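Local coordinates for PCF11 protein (Saccharomyces cerevisiae, PDB 1SZ9) that binds the carboxy-terminal domain of RNA polymerase II, probably helping to couple mRNA 3'-end processing to transcription, at residues V7-F12 with I38-Y43. Sequence-based numbering, arbitrary orientation.
Sequences VIVKDF and ISCAQY
Val9 on helix 3-16 faces Tyr43 in the first turn of helix 41-54, and their CA atoms, 6.7 Å apart, are the nearest CA pair between 7-12 and 38-43. One methyl makes the join: Val9 CG2 lies 3.6 Å from Tyr43 CB and 3.7 Å from Tyr43 CG. It reaches the root of the ring obliquely, with Tyr43 CD2 3.8 Å from the same methyl, and the side chains cross at about a right angle. Chi1 of 170° puts Val9 CG1 anti to the backbone N and CG2, the methyl that meets Tyr43, anti to the carbonyl carbon. The bond from CA to CB of Tyr43 points toward helix 3-16, but the far end of its ring leads away, so the hydroxyl takes no part. Val9 CG2 also sits 4.3 Å from Cys40 SG, a looser apolar contact with the buried N-cap residue of helix 41-54. With 175 Å² buried, the interface is small and apolar. One turn on from Val9, Phe12 stacks with Phe44, the residue after Tyr43, and packs against Leu30 and Leu33 of helix 24-36. Helix 3-16 thus lies against the start of helix 41-54 at the N-terminal end of the all-helical, ARM-repeat-like right-handed superhelix of CTD-interacting domains.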
ATOM      1  N   VAL A   7       3.919  15.025  16.776  1.00 42.26           N
ATOM      2  CA  VAL A   7       2.793  14.390  17.424  1.00 40.97           C
ATOM      3  C   VAL A   7       1.926  13.614  16.424  1.00 39.82           C
ATOM      4  O   VAL A   7       1.558  12.462  16.669  1.00 36.16           O
ATOM      5  CB  VAL A   7       1.917  15.440  18.148  1.00 41.74           C
ATOM      6  CG1 VAL A   7       0.624  14.803  18.635  1.00 39.82           C
ATOM      7  CG2 VAL A   7       2.684  16.023  19.327  1.00 43.19           C
ATOM      8  N   ILE A   8       1.592  14.250  15.304  1.00 37.19           N
ATOM      9  CA  ILE A   8       0.774  13.591  14.296  1.00 36.70           C
ATOM     10  C   ILE A   8       1.474  12.352  13.718  1.00 33.55           C
ATOM     11  O   ILE A   8       0.860  11.301  13.564  1.00 31.25           O
ATOM     12  CB  ILE A   8       0.413  14.565  13.155  1.00 37.59           C
ATOM     13  CG1 ILE A   8      -0.329  15.773  13.741  1.00 39.36           C
ATOM     14  CG2 ILE A   8      -0.482  13.854  12.114  1.00 35.88           C
ATOM     15  CD1 ILE A   8      -0.521  16.925  12.766  1.00 44.13           C
ATOM     16  N   VAL A   9       2.757  12.477  13.412  1.00 31.92           N
ATOM     17  CA  VAL A   9       3.496  11.355  12.855  1.00 33.72           C
ATOM     18  C   VAL A   9       3.607  10.203  13.854  1.00 35.80           C
ATOM     19  O   VAL A   9       3.435   9.041  13.480  1.00 34.07           O
ATOM     20  CB  VAL A   9       4.908  11.795  12.375  1.00 33.75           C
ATOM     21  CG1 VAL A   9       5.765  10.578  12.027  1.00 33.65           C
ATOM     22  CG2 VAL A   9       4.777  12.690  11.143  1.00 31.90           C
ATOM     23  N   LYS A  10       3.875  10.517  15.124  1.00 36.25           N
ATOM     24  CA  LYS A  10       3.990   9.468  16.138  1.00 38.13           C
ATOM     25  C   LYS A  10       2.651   8.773  16.330  1.00 37.01           C
ATOM     26  O   LYS A  10       2.583   7.571  16.559  1.00 35.81           O
ATOM     27  CB  LYS A  10       4.466  10.043  17.473  1.00 38.76           C
ATOM     28  CG  LYS A  10       5.952  10.309  17.521  1.00 43.51           C
ATOM     29  CD  LYS A  10       6.378  10.845  18.877  1.00 45.40           C
ATOM     30  CE  LYS A  10       7.887  11.007  18.952  1.00 45.33           C
ATOM     31  NZ  LYS A  10       8.293  11.564  20.278  1.00 47.66           N
ATOM     32  N   ASP A  11       1.586   9.550  16.234  1.00 37.02           N
ATOM     33  CA  ASP A  11       0.244   9.025  16.386  1.00 37.27           C
ATOM     34  C   ASP A  11      -0.045   8.085  15.205  1.00 36.23           C
ATOM     35  O   ASP A  11      -0.658   7.024  15.388  1.00 35.14           O
ATOM     36  CB  ASP A  11      -0.740  10.205  16.434  1.00 42.49           C
ATOM     37  CG  ASP A  11      -2.194   9.775  16.555  1.00 47.35           C
ATOM     38  OD1 ASP A  11      -2.534   8.957  17.441  1.00 50.74           O
ATOM     39  OD2 ASP A  11      -3.017  10.281  15.761  1.00 52.07           O
ATOM     40  N   PHE A  12       0.411   8.461  14.007  1.00 32.16           N
ATOM     41  CA  PHE A  12       0.197   7.630  12.804  1.00 31.36           C
ATOM     42  C   PHE A  12       0.930   6.305  13.009  1.00 30.16           C
ATOM     43  O   PHE A  12       0.353   5.233  12.815  1.00 26.66           O
ATOM     44  CB  PHE A  12       0.746   8.328  11.539  1.00 28.84           C
ATOM     45  CG  PHE A  12       0.336   7.672  10.237  1.00 26.87           C
ATOM     46  CD1 PHE A  12      -0.871   8.000   9.615  1.00 23.18           C
ATOM     47  CD2 PHE A  12       1.166   6.741   9.621  1.00 25.30           C
ATOM     48  CE1 PHE A  12      -1.242   7.415   8.391  1.00 21.22           C
ATOM     49  CE2 PHE A  12       0.796   6.146   8.394  1.00 26.98           C
ATOM     50  CZ  PHE A  12      -0.411   6.493   7.786  1.00 23.07           C
ATOM     51  N   ILE A  38      -2.010  16.146   4.784  1.00 28.00           N
ATOM     52  CA  ILE A  38      -1.212  15.998   3.593  1.00 30.18           C
ATOM     53  C   ILE A  38       0.177  16.599   3.760  1.00 31.66           C
ATOM     54  O   ILE A  38       1.129  16.165   3.122  1.00 30.61           O
ATOM     55  CB  ILE A  38      -1.924  16.606   2.373  1.00 29.42           C
ATOM     56  CG1 ILE A  38      -3.061  15.666   1.945  1.00 27.17           C
ATOM     57  CG2 ILE A  38      -0.914  16.842   1.229  1.00 29.46           C
ATOM     58  CD1 ILE A  38      -3.833  16.126   0.700  1.00 30.32           C
ATOM     59  N   SER A  39       0.306  17.579   4.646  1.00 34.46           N
ATOM     60  CA  SER A  39       1.610  18.182   4.874  1.00 36.87           C
ATOM     61  C   SER A  39       2.600  17.153   5.441  1.00 36.27           C
ATOM     62  O   SER A  39       3.817  17.352   5.372  1.00 36.09           O
ATOM     63  CB  SER A  39       1.474  19.383   5.823  1.00 40.45           C
ATOM     64  OG  SER A  39       0.524  19.122   6.849  1.00 46.32           O
ATOM     65  N   CYS A  40       2.084  16.052   5.994  1.00 33.11           N
ATOM     66  CA  CYS A  40       2.937  14.996   6.564  1.00 33.18           C
ATOM     67  C   CYS A  40       2.989  13.764   5.672  1.00 31.39           C
ATOM     68  O   CYS A  40       3.472  12.708   6.092  1.00 30.24           O
ATOM     69  CB  CYS A  40       2.408  14.544   7.935  1.00 35.05           C
ATOM     70  SG  CYS A  40       2.415  15.787   9.244  1.00 39.15           S
ATOM     71  N   ALA A  41       2.470  13.896   4.455  1.00 30.44           N
ATOM     72  CA  ALA A  41       2.415  12.787   3.514  1.00 30.83           C
ATOM     73  C   ALA A  41       3.685  11.935   3.411  1.00 31.40           C
ATOM     74  O   ALA A  41       3.633  10.711   3.534  1.00 32.42           O
ATOM     75  CB  ALA A  41       2.016  13.308   2.132  1.00 30.82           C
ATOM     76  N   GLN A  42       4.832  12.553   3.180  1.00 31.33           N
ATOM     77  CA  GLN A  42       6.038  11.742   3.060  1.00 33.79           C
ATOM     78  C   GLN A  42       6.332  10.916   4.325  1.00 33.16           C
ATOM     79  O   GLN A  42       6.867   9.799   4.234  1.00 31.81           O
ATOM     80  CB  GLN A  42       7.238  12.613   2.682  1.00 37.14           C
ATOM     81  CG  GLN A  42       8.535  11.818   2.586  1.00 43.63           C
ATOM     82  CD  GLN A  42       9.585  12.495   1.728  1.00 47.30           C
ATOM     83  OE1 GLN A  42       9.626  13.725   1.622  1.00 46.39           O
ATOM     84  NE2 GLN A  42      10.459  11.687   1.116  1.00 49.05           N
ATOM     85  N   TYR A  43       5.969  11.444   5.495  1.00 31.18           N
ATOM     86  CA  TYR A  43       6.188  10.721   6.745  1.00 32.02           C
ATOM     87  C   TYR A  43       5.292   9.503   6.792  1.00 29.61           C
ATOM     88  O   TYR A  43       5.725   8.432   7.194  1.00 27.61           O
ATOM     89  CB  TYR A  43       5.912  11.612   7.955  1.00 33.16           C
ATOM     90  CG  TYR A  43       6.935  12.710   8.093  1.00 39.31           C
ATOM     91  CD1 TYR A  43       8.288  12.403   8.237  1.00 40.77           C
ATOM     92  CD2 TYR A  43       6.566  14.051   8.025  1.00 40.57           C
ATOM     93  CE1 TYR A  43       9.244  13.394   8.300  1.00 42.67           C
ATOM     94  CE2 TYR A  43       7.523  15.061   8.089  1.00 42.23           C
ATOM     95  CZ  TYR A  43       8.856  14.722   8.224  1.00 44.27           C
ATOM     96  OH  TYR A  43       9.811  15.704   8.265  1.00 48.08           O
TER